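Local coordinates for L0028 (Mitochondria associated protein) (Escherichia coli, PDB 3GCG) that probably acts as a secreted bacterial effector that activates a Rho-family GTPase of the host cell by promoting guanine nucleotide exchange, at residues 58-63 against 74-79; 102-107 against 136-141; 119-124 against 128-133. One frame throughout, in Å; residues are numbered along the deposited sequence.

Contact 1: 58-63 against 74-79; sequences RTLDDY and ETKGHI
The junction of two consecutive helices, 41-67 and 73-87, is closed here by L60, which meets I79 and the aliphatic part of K76. Both helices belong to the all-helical fold of the IpaB/EvcA family. The contact is small, 126 Å² in all, and purely apolar. L60 divides its two methyls between the partners. Its CD2 lies 3.8 Å from CD1 of I79, methyl against methyl, and the two side chains run past each other in opposite directions. I79 has CG1 anti to its carbonyl carbon (chi1 -70°), and the branch then extends so that CD1 leads the approach. The other methyl, L60 CD1, rests at 4.1 Å on CG of K76. Here only the methylene chain is used. K76 is stretched out beyond CG, which carries the ammonium past the leucine. Its NZ is still 7.0 Å from OD1 of D61, too far for a salt bridge, though the opposite charges may attract weakly. Both carboxylate oxygens of D61 are instead hydrogen-bonded to the chain of another protein. Around the contact, I163 of helix 152-166 also packs on L60, while I71 of the linker and V167, the last ordered residue, touch I79.

Contact 2: 102-107 against 136-141; sequences HFLQSN and EQVSQE
L104 O accepts N107 N at 3.0 Å, an i+3 to i backbone bond near the C-terminal part of helix 99-105, while the leucine side chain of the same residue reaches helix 124-146. Across the contact L104 works through one methyl. Its CD1 stands 3.7 Å from the backbone S139 N and 3.8 Å from V138 CB. L104 CD1 is also 4.0 Å from V138 CG1 and 4.1 Å from S139 CB. The methyl therefore sits against the helix backbone as well as against side chains. L104 has CG anti to its carbonyl carbon (chi1 -62°) and then extends, which carries CD1 forward to the helix. S139 offers this methyl its CB, because OG is turned back to bond with I135 O one turn earlier. That bond satisfies the hydroxyl of a buried residue without a partner from the opposing helix. No hydrogen bond crosses the contact. F110 of helix 108-118 touches both L104 and V138, L23 of helix 20-32 joins on V138, and I142 packs on L104. The contact packs helix 99-105 on helix 124-146 in the all-helical fold of an IpaB/EvcA family member, with N107 as the N-cap of helix 108-118, its OD1 bonded to F110 N.

Contact 3: 119-124 against 128-133; sequences GKRVDP and FNTQTK
F128 holds CG anti to its backbone N (chi1 -171°), which sends the ring off from P124 and keeps only CB beside the proline carbonyl. F128 CB is 3.3 Å from P124 O. R121 has a less regular shape. Its chi1 of -10° is nearly eclipsed and the chain bends again at chi2, and together these swing the guanidinium over to T130. The group presents its edge, with T130 OG1 near its plane. R121 NH1 and T130 OG1 are 3.9 Å apart, which is packing and not a hydrogen bond. The hydroxyl lies beside its own backbone N and bonds to T126 O, one turn back. The two side chains cross at about a right angle.

The polar link between the segments is the bond from F128 N to P124 O, 3.1 Å long with an N-H...O angle of 151°. It is an i to i+4 bond of the first turn of helix 124-146, and the donor is tilted out of the carbonyl plane. D123 is the N-cap of this helix. Its side chain caps a backbone N in the first turn, and its OD2 also bonds T126 OG1. G119, with positive phi, is the first residue past helix 108-118, and residues 119-123 connect that helix to helix 124-146. At the residue after F128, N129 O accepts two donors from the same face of its plane. T132 OG1 lies at 2.8 Å from this N129 O and K133 N at 2.9 Å from it. P124, F128 and T132 pack against the chain of another protein.

Contacts 1 and 2 are buried and apolar, each centred on one leucine and without a hydrogen bond across. Contact 3 is partly exposed and depends on a backbone bond at a helix start. Contacts 2 and 3 share helix 124-146 and lie on the same side of the chain's centre, about 15 Å apart between centres. Contact 3 is nested within the loop that contact 2 closes, and Q105 O and Q131 NE2 meet between them at 3.5 Å. Contact 1 joins other helices on the opposite side from contact 2. Between these two, R58 NH1 and E136 OE2 come within 3.9 Å, a long and weak approach of opposite charges. All three contacts border the partner protein.

Contact 1: 58-63 against 74-79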
ATOM      1  N   ARG B  58      12.341  -4.427  -3.830  1.00 19.07           N
ATOM      2  CA  ARG B  58      12.353  -5.655  -3.048  1.00 21.57           C
ATOM      3  C   ARG B  58      13.778  -6.197  -2.993  1.00 22.20           C
ATOM      4  O   ARG B  58      14.234  -6.687  -1.957  1.00 20.94           O
ATOM      5  CB  ARG B  58      11.448  -6.682  -3.722  1.00 23.87           C
ATOM      6  CG  ARG B  58      10.818  -7.677  -2.792  1.00 30.83           C
ATOM      7  CD  ARG B  58       9.318  -7.732  -3.053  1.00 36.90           C
ATOM      8  NE  ARG B  58       8.579  -7.914  -1.812  1.00 42.94           N
ATOM      9  CZ  ARG B  58       8.352  -9.089  -1.238  1.00 43.56           C
ATOM     10  NH1 ARG B  58       8.791 -10.210  -1.795  1.00 45.97           N
ATOM     11  NH2 ARG B  58       7.714  -9.136  -0.085  1.00 44.56           N
ATOM     12  N   THR B  59      14.473  -6.120  -4.125  1.00 21.02           N
ATOM     13  CA  THR B  59      15.843  -6.606  -4.205  1.00 22.10           C
ATOM     14  C   THR B  59      16.740  -5.720  -3.343  1.00 22.97           C
ATOM     15  O   THR B  59      17.671  -6.201  -2.694  1.00 24.26           O
ATOM     16  CB  THR B  59      16.347  -6.601  -5.667  1.00 20.18           C
ATOM     17  OG1 THR B  59      15.461  -7.381  -6.481  1.00 18.05           O
ATOM     18  CG2 THR B  59      17.741  -7.193  -5.753  1.00 19.51           C
ATOM     19  N   LEU B  60      16.456  -4.422  -3.340  1.00 20.86           N
ATOM     20  CA  LEU B  60      17.237  -3.499  -2.534  1.00 21.52           C
ATOM     21  C   LEU B  60      17.004  -3.787  -1.056  1.00 21.63           C
ATOM     22  O   LEU B  60      17.947  -3.776  -0.265  1.00 20.54           O
ATOM     23  CB  LEU B  60      16.857  -2.050  -2.858  1.00 19.39           C
ATOM     24  CG  LEU B  60      17.503  -1.504  -4.132  1.00 19.93           C
ATOM     25  CD1 LEU B  60      16.887  -0.169  -4.517  1.00 18.46           C
ATOM     26  CD2 LEU B  60      18.994  -1.363  -3.893  1.00 18.17           C
ATOM     27  N   ASP B  61      15.748  -4.043  -0.689  1.00 21.79           N
ATOM     28  CA  ASP B  61      15.403  -4.347   0.696  1.00 23.00           C
ATOM     29  C   ASP B  61      16.163  -5.588   1.165  1.00 23.56           C
ATOM     30  O   ASP B  61      16.727  -5.606   2.258  1.00 19.40           O
ATOM     31  CB  ASP B  61      13.896  -4.614   0.856  1.00 23.60           C
ATOM     32  CG  ASP B  61      13.046  -3.341   0.801  1.00 23.74           C
ATOM     33  OD1 ASP B  61      13.500  -2.272   1.258  1.00 25.00           O
ATOM     34  OD2 ASP B  61      11.900  -3.423   0.321  1.00 23.53           O
ATOM     35  N   ASP B  62      16.160  -6.629   0.333  1.00 24.58           N
ATOM     36  CA  ASP B  62      16.844  -7.866   0.676  1.00 25.95           C
ATOM     37  C   ASP B  62      18.333  -7.648   0.829  1.00 27.32           C
ATOM     38  O   ASP B  62      18.967  -8.236   1.704  1.00 28.64           O
ATOM     39  CB  ASP B  62      16.577  -8.940  -0.375  1.00 25.16           C
ATOM     40  CG  ASP B  62      15.166  -9.484  -0.298  1.00 26.08           C
ATOM     41  OD1 ASP B  62      14.561  -9.422   0.795  1.00 27.60           O
ATOM     42  OD2 ASP B  62      14.662  -9.989  -1.322  1.00 29.22           O
ATOM     43  N   TYR B  63      18.890  -6.794  -0.021  1.00 28.28           N
ATOM     44  CA  TYR B  63      20.311  -6.494   0.038  1.00 29.17           C
ATOM     45  C   TYR B  63      20.669  -5.772   1.331  1.00 29.58           C
ATOM     46  O   TYR B  63      21.612  -6.155   2.017  1.00 30.72           O
ATOM     47  CB  TYR B  63      20.728  -5.618  -1.141  1.00 28.18           C
ATOM     48  CG  TYR B  63      22.183  -5.221  -1.078  1.00 30.27           C
ATOM     49  CD1 TYR B  63      23.185  -6.113  -1.467  1.00 30.10           C
ATOM     50  CD2 TYR B  63      22.563  -3.975  -0.573  1.00 29.43           C
ATOM     51  CE1 TYR B  63      24.526  -5.777  -1.352  1.00 30.09           C
ATOM     52  CE2 TYR B  63      23.900  -3.628  -0.453  1.00 29.50           C
ATOM     53  CZ  TYR B  63      24.878  -4.534  -0.842  1.00 30.74           C
ATOM     54  OH  TYR B  63      26.210  -4.199  -0.716  1.00 32.56           O
ATOM     55  N   GLU B  74      20.111   8.966  -2.976  1.00 40.29           N
ATOM     56  CA  GLU B  74      20.829   9.387  -4.177  1.00 38.95           C
ATOM     57  C   GLU B  74      21.252   8.107  -4.880  1.00 36.94           C
ATOM     58  O   GLU B  74      20.897   7.858  -6.032  1.00 36.69           O
ATOM     59  CB  GLU B  74      22.081  10.194  -3.822  1.00 40.58           C
ATOM     60  CG  GLU B  74      22.730  10.853  -5.039  1.00 43.72           C
ATOM     61  CD  GLU B  74      24.046  11.550  -4.718  1.00 46.31           C
ATOM     62  OE1 GLU B  74      24.116  12.244  -3.679  1.00 46.98           O
ATOM     63  OE2 GLU B  74      25.005  11.415  -5.514  1.00 44.50           O
ATOM     64  N   THR B  75      22.011   7.294  -4.154  1.00 34.36           N
ATOM     65  CA  THR B  75      22.498   6.025  -4.664  1.00 32.56           C
ATOM     66  C   THR B  75      21.328   5.168  -5.136  1.00 29.87           C
ATOM     67  O   THR B  75      21.422   4.485  -6.149  1.00 30.63           O
ATOM     68  CB  THR B  75      23.285   5.277  -3.578  1.00 33.21           C
ATOM     69  OG1 THR B  75      24.301   6.144  -3.057  1.00 34.49           O
ATOM     70  CG2 THR B  75      23.944   4.032  -4.153  1.00 32.12           C
ATOM     71  N   LYS B  76      20.222   5.210  -4.407  1.00 27.60           N
ATOM     72  CA  LYS B  76      19.049   4.441  -4.803  1.00 27.03           C
ATOM     73  C   LYS B  76      18.623   4.884  -6.210  1.00 26.29           C
ATOM     74  O   LYS B  76      18.288   4.058  -7.059  1.00 25.56           O
ATOM     75  CB  LYS B  76      17.916   4.670  -3.809  1.00 25.29           C
ATOM     76  CG  LYS B  76      16.664   3.865  -4.067  1.00 25.32           C
ATOM     77  CD  LYS B  76      15.608   4.222  -3.030  1.00 26.60           C
ATOM     78  CE  LYS B  76      14.277   3.512  -3.265  1.00 30.43           C
ATOM     79  NZ  LYS B  76      13.320   3.809  -2.152  1.00 32.07           N
ATOM     80  N   GLY B  77      18.659   6.192  -6.450  1.00 25.93           N
ATOM     81  CA  GLY B  77      18.292   6.714  -7.754  1.00 24.83           C
ATOM     82  C   GLY B  77      19.233   6.240  -8.850  1.00 24.22           C
ATOM     83  O   GLY B  77      18.797   5.889  -9.950  1.00 22.92           O
ATOM     84  N   HIS B  78      20.531   6.225  -8.569  1.00 23.56           N
ATOM     85  CA  HIS B  78      21.475   5.774  -9.581  1.00 24.28           C
ATOM     86  C   HIS B  78      21.175   4.312  -9.921  1.00 23.55           C
ATOM     87  O   HIS B  78      21.245   3.903 -11.086  1.00 24.23           O
ATOM     88  CB  HIS B  78      22.912   5.925  -9.085  1.00 26.73           C
ATOM     89  CG  HIS B  78      23.273   7.328  -8.714  1.00 33.80           C
ATOM     90  ND1 HIS B  78      23.104   8.390  -9.574  1.00 36.46           N
ATOM     91  CD2 HIS B  78      23.782   7.846  -7.569  1.00 36.26           C
ATOM     92  CE1 HIS B  78      23.493   9.505  -8.977  1.00 36.91           C
ATOM     93  NE2 HIS B  78      23.908   9.202  -7.760  1.00 37.85           N
ATOM     94  N   ILE B  79      20.823   3.533  -8.903  1.00 20.09           N
ATOM     95  CA  ILE B  79      20.511   2.128  -9.117  1.00 19.51           C
ATOM     96  C   ILE B  79      19.252   1.995  -9.974  1.00 19.41           C
ATOM     97  O   ILE B  79      19.207   1.183 -10.901  1.00 17.32           O
ATOM     98  CB  ILE B  79      20.342   1.383  -7.766  1.00 18.81           C
ATOM     99  CG1 ILE B  79      21.709   1.262  -7.074  1.00 18.74           C
ATOM    100  CG2 ILE B  79      19.767  -0.002  -7.992  1.00 16.74           C
ATOM    101  CD1 ILE B  79      21.655   0.702  -5.667  1.00 16.85           C
TER

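Contact 2: 102-107 against 136-141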
ATOM      1  N   HIS B 102      -3.023  -7.148  -5.514  1.00 16.08           N
ATOM      2  CA  HIS B 102      -4.183  -6.660  -4.793  1.00 16.60           C
ATOM      3  C   HIS B 102      -5.457  -7.197  -5.412  1.00 16.02           C
ATOM      4  O   HIS B 102      -6.422  -7.482  -4.708  1.00 17.25           O
ATOM      5  CB  HIS B 102      -4.179  -5.138  -4.758  1.00 17.07           C
ATOM      6  CG  HIS B 102      -3.217  -4.577  -3.761  1.00 21.03           C
ATOM      7  ND1 HIS B 102      -3.276  -4.889  -2.418  1.00 19.10           N
ATOM      8  CD2 HIS B 102      -2.166  -3.738  -3.906  1.00 20.90           C
ATOM      9  CE1 HIS B 102      -2.303  -4.265  -1.781  1.00 20.40           C
ATOM     10  NE2 HIS B 102      -1.615  -3.559  -2.660  1.00 19.18           N
ATOM     11  N   PHE B 103      -5.458  -7.353  -6.728  1.00 15.12           N
ATOM     12  CA  PHE B 103      -6.627  -7.898  -7.395  1.00 16.96           C
ATOM     13  C   PHE B 103      -6.885  -9.320  -6.878  1.00 15.48           C
ATOM     14  O   PHE B 103      -8.007  -9.656  -6.507  1.00 15.06           O
ATOM     15  CB  PHE B 103      -6.409  -7.931  -8.904  1.00 17.71           C
ATOM     16  CG  PHE B 103      -7.376  -8.805  -9.627  1.00 18.60           C
ATOM     17  CD1 PHE B 103      -8.711  -8.440  -9.743  1.00 19.48           C
ATOM     18  CD2 PHE B 103      -6.959 -10.011 -10.177  1.00 20.46           C
ATOM     19  CE1 PHE B 103      -9.622  -9.265 -10.396  1.00 18.46           C
ATOM     20  CE2 PHE B 103      -7.864 -10.849 -10.835  1.00 18.86           C
ATOM     21  CZ  PHE B 103      -9.196 -10.474 -10.942  1.00 20.43           C
ATOM     22  N   LEU B 104      -5.840 -10.145  -6.838  1.00 14.72           N
ATOM     23  CA  LEU B 104      -5.980 -11.528  -6.370  1.00 15.85           C
ATOM     24  C   LEU B 104      -6.564 -11.623  -4.961  1.00 18.11           C
ATOM     25  O   LEU B 104      -7.372 -12.509  -4.668  1.00 17.16           O
ATOM     26  CB  LEU B 104      -4.625 -12.242  -6.393  1.00 16.06           C
ATOM     27  CG  LEU B 104      -3.929 -12.411  -7.750  1.00 15.82           C
ATOM     28  CD1 LEU B 104      -2.508 -12.956  -7.556  1.00 11.46           C
ATOM     29  CD2 LEU B 104      -4.768 -13.340  -8.633  1.00 15.13           C
ATOM     30  N   GLN B 105      -6.166 -10.695  -4.096  1.00 18.63           N
ATOM     31  CA  GLN B 105      -6.617 -10.685  -2.710  1.00 18.15           C
ATOM     32  C   GLN B 105      -8.129 -10.802  -2.538  1.00 18.83           C
ATOM     33  O   GLN B 105      -8.599 -11.439  -1.588  1.00 16.43           O
ATOM     34  CB  GLN B 105      -6.091  -9.421  -2.017  1.00 19.35           C
ATOM     35  CG  GLN B 105      -6.336  -9.344  -0.512  1.00 19.89           C
ATOM     36  CD  GLN B 105      -7.750  -8.929  -0.170  1.00 20.24           C
ATOM     37  OE1 GLN B 105      -8.318  -8.042  -0.810  1.00 22.03           O
ATOM     38  NE2 GLN B 105      -8.324  -9.555   0.847  1.00 20.72           N
ATOM     39  N   SER B 106      -8.894 -10.197  -3.445  1.00 17.84           N
ATOM     40  CA  SER B 106     -10.349 -10.253  -3.350  1.00 19.16           C
ATOM     41  C   SER B 106     -11.010 -11.016  -4.503  1.00 18.66           C
ATOM     42  O   SER B 106     -12.194 -10.824  -4.795  1.00 18.58           O
ATOM     43  CB  SER B 106     -10.928  -8.835  -3.256  1.00 19.57           C
ATOM     44  OG  SER B 106     -10.539  -8.027  -4.352  1.00 19.30           O
ATOM     45  N   ASN B 107     -10.242 -11.886  -5.145  1.00 18.29           N
ATOM     46  CA  ASN B 107     -10.736 -12.691  -6.259  1.00 19.32           C
ATOM     47  C   ASN B 107     -11.248 -14.043  -5.744  1.00 18.91           C
ATOM     48  O   ASN B 107     -10.565 -14.723  -4.983  1.00 19.17           O
ATOM     49  CB  ASN B 107      -9.605 -12.876  -7.277  1.00 18.80           C
ATOM     50  CG  ASN B 107     -10.006 -13.747  -8.450  1.00 19.97           C
ATOM     51  OD1 ASN B 107      -9.829 -14.969  -8.425  1.00 20.04           O
ATOM     52  ND2 ASN B 107     -10.554 -13.122  -9.488  1.00 15.37           N
ATOM     53  N   GLU B 136       1.965 -13.555  -3.776  1.00 19.79           N
ATOM     54  CA  GLU B 136       3.269 -13.222  -4.335  1.00 21.91           C
ATOM     55  C   GLU B 136       3.574 -14.150  -5.518  1.00 23.40           C
ATOM     56  O   GLU B 136       3.919 -13.692  -6.607  1.00 22.71           O
ATOM     57  CB  GLU B 136       4.358 -13.365  -3.267  1.00 22.58           C
ATOM     58  CG  GLU B 136       5.764 -13.083  -3.779  1.00 27.67           C
ATOM     59  CD  GLU B 136       5.997 -11.617  -4.136  1.00 29.87           C
ATOM     60  OE1 GLU B 136       6.848 -11.351  -5.015  1.00 29.97           O
ATOM     61  OE2 GLU B 136       5.349 -10.731  -3.529  1.00 31.78           O
ATOM     62  N   GLN B 137       3.427 -15.454  -5.296  1.00 23.86           N
ATOM     63  CA  GLN B 137       3.695 -16.453  -6.328  1.00 25.72           C
ATOM     64  C   GLN B 137       2.865 -16.327  -7.597  1.00 23.47           C
ATOM     65  O   GLN B 137       3.405 -16.371  -8.697  1.00 23.92           O
ATOM     66  CB  GLN B 137       3.496 -17.867  -5.774  1.00 29.95           C
ATOM     67  CG  GLN B 137       4.371 -18.217  -4.586  1.00 38.76           C
ATOM     68  CD  GLN B 137       4.357 -19.706  -4.265  1.00 42.72           C
ATOM     69  OE1 GLN B 137       3.303 -20.346  -4.260  1.00 45.21           O
ATOM     70  NE2 GLN B 137       5.535 -20.262  -3.985  1.00 45.71           N
ATOM     71  N   VAL B 138       1.554 -16.184  -7.443  1.00 21.83           N
ATOM     72  CA  VAL B 138       0.654 -16.094  -8.591  1.00 21.38           C
ATOM     73  C   VAL B 138       0.732 -14.787  -9.394  1.00 20.20           C
ATOM     74  O   VAL B 138       0.587 -14.797 -10.620  1.00 16.39           O
ATOM     75  CB  VAL B 138      -0.807 -16.357  -8.149  1.00 20.48           C
ATOM     76  CG1 VAL B 138      -1.717 -16.428  -9.353  1.00 20.85           C
ATOM     77  CG2 VAL B 138      -0.878 -17.665  -7.377  1.00 21.47           C
ATOM     78  N   SER B 139       0.956 -13.661  -8.724  1.00 20.39           N
ATOM     79  CA  SER B 139       1.053 -12.406  -9.465  1.00 23.82           C
ATOM     80  C   SER B 139       2.341 -12.407 -10.281  1.00 23.17           C
ATOM     81  O   SER B 139       2.375 -11.898 -11.395  1.00 22.00           O
ATOM     82  CB  SER B 139       1.017 -11.189  -8.527  1.00 23.19           C
ATOM     83  OG  SER B 139       2.084 -11.214  -7.609  1.00 26.28           O
ATOM     84  N   GLN B 140       3.402 -12.990  -9.737  1.00 24.56           N
ATOM     85  CA  GLN B 140       4.653 -13.039 -10.481  1.00 28.66           C
ATOM     86  C   GLN B 140       4.417 -13.863 -11.737  1.00 29.46           C
ATOM     87  O   GLN B 140       4.895 -13.517 -12.820  1.00 28.10           O
ATOM     88  CB  GLN B 140       5.770 -13.682  -9.656  1.00 29.72           C
ATOM     89  CG  GLN B 140       7.068 -13.818 -10.435  1.00 32.78           C
ATOM     90  CD  GLN B 140       8.158 -14.511  -9.652  1.00 33.55           C
ATOM     91  OE1 GLN B 140       8.583 -14.031  -8.602  1.00 37.92           O
ATOM     92  NE2 GLN B 140       8.620 -15.646 -10.161  1.00 33.29           N
ATOM     93  N   GLU B 141       3.674 -14.955 -11.580  1.00 29.65           N
ATOM     94  CA  GLU B 141       3.368 -15.826 -12.702  1.00 31.17           C
ATOM     95  C   GLU B 141       2.479 -15.079 -13.701  1.00 30.74           C
ATOM     96  O   GLU B 141       2.659 -15.201 -14.910  1.00 31.40           O
ATOM     97  CB  GLU B 141       2.695 -17.110 -12.196  1.00 32.47           C
ATOM     98  CG  GLU B 141       3.557 -17.872 -11.181  1.00 35.97           C
ATOM     99  CD  GLU B 141       2.927 -19.172 -10.674  1.00 38.92           C
ATOM    100  OE1 GLU B 141       1.779 -19.144 -10.180  1.00 41.21           O
ATOM    101  OE2 GLU B 141       3.592 -20.229 -10.756  1.00 41.64           O
TER

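Contact 3: 119-124 against 128-133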
ATOM      1  N   GLY B 119      -5.945 -26.213   3.648  1.00 49.06           N
ATOM      2  CA  GLY B 119      -6.390 -27.513   4.101  1.00 51.60           C
ATOM      3  C   GLY B 119      -6.867 -27.592   5.538  1.00 53.67           C
ATOM      4  O   GLY B 119      -7.873 -26.985   5.914  1.00 54.94           O
ATOM      5  N   LYS B 120      -6.127 -28.348   6.341  1.00 54.34           N
ATOM      6  CA  LYS B 120      -6.457 -28.561   7.742  1.00 55.21           C
ATOM      7  C   LYS B 120      -6.435 -27.290   8.587  1.00 55.82           C
ATOM      8  O   LYS B 120      -7.146 -27.193   9.589  1.00 55.09           O
ATOM      9  CB  LYS B 120      -5.483 -29.586   8.337  1.00 55.05           C
ATOM     10  CG  LYS B 120      -5.243 -30.798   7.447  1.00 54.12           C
ATOM     11  CD  LYS B 120      -4.050 -31.620   7.918  1.00 53.94           C
ATOM     12  CE  LYS B 120      -4.439 -32.693   8.925  1.00 54.36           C
ATOM     13  NZ  LYS B 120      -4.185 -34.066   8.387  1.00 51.94           N
ATOM     14  N   ARG B 121      -5.633 -26.310   8.185  1.00 57.18           N
ATOM     15  CA  ARG B 121      -5.526 -25.084   8.966  1.00 58.66           C
ATOM     16  C   ARG B 121      -6.388 -23.903   8.571  1.00 59.43           C
ATOM     17  O   ARG B 121      -6.547 -23.573   7.392  1.00 60.77           O
ATOM     18  CB  ARG B 121      -4.080 -24.594   9.011  1.00 58.92           C
ATOM     19  CG  ARG B 121      -3.076 -25.565   8.458  1.00 59.31           C
ATOM     20  CD  ARG B 121      -2.335 -24.946   7.293  1.00 60.44           C
ATOM     21  NE  ARG B 121      -1.476 -25.927   6.640  1.00 62.38           N
ATOM     22  CZ  ARG B 121      -0.679 -25.659   5.612  1.00 62.61           C
ATOM     23  NH1 ARG B 121      -0.625 -24.430   5.112  1.00 62.44           N
ATOM     24  NH2 ARG B 121       0.065 -26.626   5.086  1.00 61.98           N
ATOM     25  N   VAL B 122      -6.937 -23.270   9.597  1.00 59.39           N
ATOM     26  CA  VAL B 122      -7.735 -22.073   9.444  1.00 59.90           C
ATOM     27  C   VAL B 122      -7.656 -21.288  10.749  1.00 58.04           C
ATOM     28  O   VAL B 122      -8.611 -21.142  11.513  1.00 57.87           O
ATOM     29  CB  VAL B 122      -9.192 -22.377   8.986  1.00 61.17           C
ATOM     30  CG1 VAL B 122     -10.147 -21.257   9.408  1.00 61.23           C
ATOM     31  CG2 VAL B 122      -9.216 -22.467   7.447  1.00 63.51           C
ATOM     32  N   ASP B 123      -6.430 -20.855  11.004  1.00 56.43           N
ATOM     33  CA  ASP B 123      -6.081 -20.001  12.120  1.00 52.90           C
ATOM     34  C   ASP B 123      -6.115 -18.741  11.262  1.00 49.72           C
ATOM     35  O   ASP B 123      -5.284 -18.587  10.369  1.00 49.71           O
ATOM     36  CB  ASP B 123      -4.655 -20.313  12.579  1.00 54.22           C
ATOM     37  CG  ASP B 123      -4.094 -19.266  13.515  1.00 56.21           C
ATOM     38  OD1 ASP B 123      -4.723 -18.996  14.560  1.00 57.87           O
ATOM     39  OD2 ASP B 123      -3.016 -18.715  13.205  1.00 57.60           O
ATOM     40  N   PRO B 124      -7.101 -17.856  11.481  1.00 45.72           N
ATOM     41  CA  PRO B 124      -7.161 -16.639  10.660  1.00 41.94           C
ATOM     42  C   PRO B 124      -5.797 -16.126  10.202  1.00 38.29           C
ATOM     43  O   PRO B 124      -5.637 -15.712   9.054  1.00 37.10           O
ATOM     44  CB  PRO B 124      -7.913 -15.644  11.553  1.00 43.25           C
ATOM     45  CG  PRO B 124      -7.786 -16.231  12.950  1.00 45.89           C
ATOM     46  CD  PRO B 124      -7.921 -17.703  12.691  1.00 45.29           C
ATOM     47  N   PHE B 128      -4.192 -16.264   6.407  1.00 22.13           N
ATOM     48  CA  PHE B 128      -3.810 -14.981   5.833  1.00 21.78           C
ATOM     49  C   PHE B 128      -2.383 -15.010   5.283  1.00 21.30           C
ATOM     50  O   PHE B 128      -2.136 -14.561   4.172  1.00 20.64           O
ATOM     51  CB  PHE B 128      -3.935 -13.870   6.883  1.00 18.34           C
ATOM     52  CG  PHE B 128      -3.762 -12.482   6.327  1.00 17.05           C
ATOM     53  CD1 PHE B 128      -4.871 -11.738   5.914  1.00 15.04           C
ATOM     54  CD2 PHE B 128      -2.496 -11.909   6.232  1.00 14.16           C
ATOM     55  CE1 PHE B 128      -4.718 -10.434   5.416  1.00 14.96           C
ATOM     56  CE2 PHE B 128      -2.329 -10.601   5.732  1.00 15.91           C
ATOM     57  CZ  PHE B 128      -3.440  -9.864   5.327  1.00 12.90           C
ATOM     58  N   ASN B 129      -1.445 -15.530   6.062  1.00 23.26           N
ATOM     59  CA  ASN B 129      -0.065 -15.594   5.593  1.00 24.35           C
ATOM     60  C   ASN B 129       0.033 -16.471   4.349  1.00 22.51           C
ATOM     61  O   ASN B 129       0.753 -16.154   3.408  1.00 22.79           O
ATOM     62  CB  ASN B 129       0.853 -16.107   6.701  1.00 23.23           C
ATOM     63  CG  ASN B 129       0.972 -15.121   7.844  1.00 27.87           C
ATOM     64  OD1 ASN B 129       0.580 -13.954   7.712  1.00 28.34           O
ATOM     65  ND2 ASN B 129       1.519 -15.572   8.967  1.00 27.27           N
ATOM     66  N   THR B 130      -0.710 -17.567   4.346  1.00 24.06           N
ATOM     67  CA  THR B 130      -0.736 -18.469   3.205  1.00 23.25           C
ATOM     68  C   THR B 130      -1.268 -17.678   2.016  1.00 23.67           C
ATOM     69  O   THR B 130      -0.750 -17.793   0.904  1.00 23.16           O
ATOM     70  CB  THR B 130      -1.646 -19.698   3.499  1.00 25.36           C
ATOM     71  OG1 THR B 130      -0.976 -20.565   4.428  1.00 26.49           O
ATOM     72  CG2 THR B 130      -1.969 -20.474   2.221  1.00 23.12           C
ATOM     73  N   GLN B 131      -2.287 -16.854   2.254  1.00 21.29           N
ATOM     74  CA  GLN B 131      -2.850 -16.049   1.178  1.00 20.49           C
ATOM     75  C   GLN B 131      -1.815 -15.098   0.588  1.00 19.55           C
ATOM     76  O   GLN B 131      -1.683 -14.992  -0.636  1.00 15.65           O
ATOM     77  CB  GLN B 131      -4.043 -15.220   1.664  1.00 20.04           C
ATOM     78  CG  GLN B 131      -4.564 -14.252   0.598  1.00 18.57           C
ATOM     79  CD  GLN B 131      -5.577 -13.253   1.126  1.00 19.35           C
ATOM     80  OE1 GLN B 131      -5.247 -12.386   1.935  1.00 17.90           O
ATOM     81  NE2 GLN B 131      -6.822 -13.368   0.666  1.00 16.91           N
ATOM     82  N   THR B 132      -1.085 -14.403   1.459  1.00 20.68           N
ATOM     83  CA  THR B 132      -0.083 -13.449   0.999  1.00 21.88           C
ATOM     84  C   THR B 132       1.036 -14.152   0.248  1.00 22.03           C
ATOM     85  O   THR B 132       1.540 -13.635  -0.744  1.00 22.85           O
ATOM     86  CB  THR B 132       0.523 -12.649   2.158  1.00 21.84           C
ATOM     87  OG1 THR B 132       1.456 -13.468   2.863  1.00 30.37           O
ATOM     88  CG2 THR B 132      -0.550 -12.215   3.112  1.00 18.42           C
ATOM     89  N   LYS B 133       1.430 -15.332   0.717  1.00 23.01           N
ATOM     90  CA  LYS B 133       2.489 -16.070   0.043  1.00 23.61           C
ATOM     91  C   LYS B 133       2.039 -16.493  -1.349  1.00 22.03           C
ATOM     92  O   LYS B 133       2.799 -16.405  -2.306  1.00 19.98           O
ATOM     93  CB  LYS B 133       2.890 -17.302   0.850  1.00 26.97           C
ATOM     94  CG  LYS B 133       3.760 -16.982   2.061  1.00 32.82           C
ATOM     95  CD  LYS B 133       4.468 -18.230   2.557  1.00 36.80           C
ATOM     96  CE  LYS B 133       5.512 -17.896   3.616  1.00 40.71           C
ATOM     97  NZ  LYS B 133       6.458 -19.036   3.838  1.00 42.26           N
TER